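Local structure of glutamate racemase (2JFN) at residues A[186-189]-A[190-194]. The protein is a glutamate racemase from Escherichia coli, a member of the Asp/Glu/hydantoin racemase family built from two alpha/beta domains. Residues are numbered along the deposited sequence; the frame is centred on the assembly and turned at random.
Sequences ILRP and WLRMK
Arg-188 and Arg-192, one helical turn apart, run side by side in the same direction and lay their guanidinium groups flat on one another. The planes are only 13° apart and the centres 3.8 Å. The overlap is offset: NE of Arg-188 lies over the Arg-192 face, 3.4 Å from Arg-192 CZ, while NH2 of Arg-192 sits above the rim of the Arg-188 group. Arg-192 is extended from CG to NE, whereas Arg-188, with CG anti to its backbone nitrogen, bends at chi3 (73°), a bend that, with the extended Arg-192 chain, leaves the two planes nearly parallel. Further in, CG of Arg-188 packs against NE of Arg-192 at 3.6 Å. Two like charges this close should repel, though solvent may screen part of it; both residues also touch crystal neighbours, so the lattice may influence the pose.

On the buried side, Leu-187 meets Trp-190 obliquely, its CD2 methyl 4.1 Å from CE3 of the Trp-190 indole. Backbone bonds hold the turn: Leu-191 N donates to Leu-187 O at 3.0 Å, and Trp-190 N adds a weak bond to the same oxygen. Arg-192 N makes weak bonds to the carbonyl oxygens of Arg-188 and Pro-189.

Across residues 187-192, Leu-187 and Trp-190 are buried, while the arginine pair lies on the outer side. The short helix 188-191 follows helix 180-186 and leads toward strand 199-202. Leu-187 and Trp-190 rest on Leu-160 of strand 156-161, an outermost strand of the four-stranded parallel sheet, and Leu-187 and Leu-191 also touch Val-217 of helix 211-217.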
loop_
_atom_site.group_PDB
_atom_site.type_symbol
_atom_site.label_atom_id
_atom_site.label_comp_id
_atom_site.label_asym_id
_atom_site.label_seq_id
_atom_site.Cartn_x
_atom_site.Cartn_y
_atom_site.Cartn_z
ATOM N N ILE A 186 -7.829 7.421 18.177
ATOM C CA ILE A 186 -7.350 6.136 17.690
ATOM C C ILE A 186 -6.014 5.790 18.352
ATOM O O ILE A 186 -5.782 4.646 18.739
ATOM C CB ILE A 186 -7.165 6.165 16.150
ATOM C CG1 ILE A 186 -8.525 6.375 15.470
ATOM C CG2 ILE A 186 -6.507 4.871 15.675
ATOM C CD1 ILE A 186 -8.441 6.561 13.958
ATOM N N LEU A 187 -5.143 6.785 18.492
ATOM C CA LEU A 187 -3.825 6.575 19.088
ATOM C C LEU A 187 -3.779 6.750 20.611
ATOM O O LEU A 187 -2.709 6.673 21.214
ATOM C CB LEU A 187 -2.806 7.521 18.427
ATOM C CG LEU A 187 -2.581 7.305 16.924
ATOM C CD1 LEU A 187 -1.806 8.474 16.325
ATOM C CD2 LEU A 187 -1.832 6.004 16.709
ATOM N N ARG A 188 -4.938 6.962 21.228
ATOM C CA ARG A 188 -5.008 7.164 22.675
ATOM C C ARG A 188 -4.190 6.124 23.445
ATOM O O ARG A 188 -3.404 6.479 24.319
ATOM C CB ARG A 188 -6.474 7.163 23.152
ATOM C CG ARG A 188 -6.667 7.748 24.566
ATOM C CD ARG A 188 -8.142 7.894 24.945
ATOM N NE ARG A 188 -8.783 6.609 25.230
ATOM C CZ ARG A 188 -10.021 6.480 25.698
ATOM N NH1 ARG A 188 -10.760 7.555 25.933
ATOM N NH2 ARG A 188 -10.520 5.279 25.946
ATOM N N PRO A 189 -4.342 4.827 23.114
ATOM C CA PRO A 189 -3.591 3.772 23.805
ATOM C C PRO A 189 -2.102 4.091 23.908
ATOM O O PRO A 189 -1.483 3.916 24.964
ATOM C CB PRO A 189 -3.837 2.546 22.929
ATOM C CG PRO A 189 -5.188 2.794 22.371
ATOM C CD PRO A 189 -5.148 4.259 22.016
ATOM N N TRP A 190 -1.529 4.551 22.799
ATOM C CA TRP A 190 -0.114 4.886 22.748
ATOM C C TRP A 190 0.206 6.185 23.472
ATOM O O TRP A 190 1.233 6.292 24.131
ATOM C CB TRP A 190 0.353 4.961 21.291
ATOM C CG TRP A 190 0.458 3.611 20.637
ATOM C CD1 TRP A 190 0.134 2.405 21.190
ATOM C CD2 TRP A 190 0.936 3.331 19.315
ATOM N NE1 TRP A 190 0.381 1.391 20.297
ATOM C CE2 TRP A 190 0.874 1.932 19.137
ATOM C CE3 TRP A 190 1.410 4.128 18.264
ATOM C CZ2 TRP A 190 1.270 1.309 17.951
ATOM C CZ3 TRP A 190 1.807 3.505 17.079
ATOM C CH2 TRP A 190 1.732 2.110 16.936
ATOM N N LEU A 191 -0.676 7.169 23.352
ATOM C CA LEU A 191 -0.460 8.446 24.017
ATOM C C LEU A 191 -0.546 8.313 25.537
ATOM O O LEU A 191 -0.121 9.207 26.260
ATOM C CB LEU A 191 -1.478 9.479 23.526
ATOM C CG LEU A 191 -1.342 9.856 22.049
ATOM C CD1 LEU A 191 -2.514 10.734 21.625
ATOM C CD2 LEU A 191 -0.012 10.579 21.836
ATOM N N ARG A 192 -1.092 7.201 26.023
ATOM C CA ARG A 192 -1.198 6.989 27.467
ATOM C C ARG A 192 -0.075 6.119 28.021
ATOM O O ARG A 192 -0.081 5.772 29.203
ATOM C CB ARG A 192 -2.543 6.355 27.825
ATOM C CG ARG A 192 -3.718 7.315 27.780
ATOM C CD ARG A 192 -5.019 6.578 28.050
ATOM N NE ARG A 192 -6.157 7.487 28.160
ATOM C CZ ARG A 192 -7.413 7.091 28.350
ATOM N NH1 ARG A 192 -7.693 5.798 28.445
ATOM N NH2 ARG A 192 -8.385 7.989 28.460
ATOM N N MET A 193 0.887 5.770 27.171
ATOM C CA MET A 193 2.008 4.936 27.592
ATOM C C MET A 193 3.117 5.747 28.259
ATOM O O MET A 193 3.398 6.881 27.858
ATOM C CB MET A 193 2.594 4.184 26.390
ATOM C CG MET A 193 1.754 3.011 25.894
ATOM S SD MET A 193 2.490 2.208 24.443
ATOM C CE MET A 193 3.769 1.165 25.196
ATOM N N LYS A 194 3.739 5.161 29.281
ATOM C CA LYS A 194 4.841 5.815 29.983
ATOM C C LYS A 194 5.955 6.018 28.958
ATOM O O LYS A 194 6.513 7.108 28.816
ATOM C CB LYS A 194 5.356 4.934 31.132
ATOM C CG LYS A 194 6.496 5.573 31.925
ATOM C CD LYS A 194 7.650 4.603 32.227
ATOM C CE LYS A 194 7.421 3.726 33.461
ATOM N NZ LYS A 194 6.413 2.636 33.300
#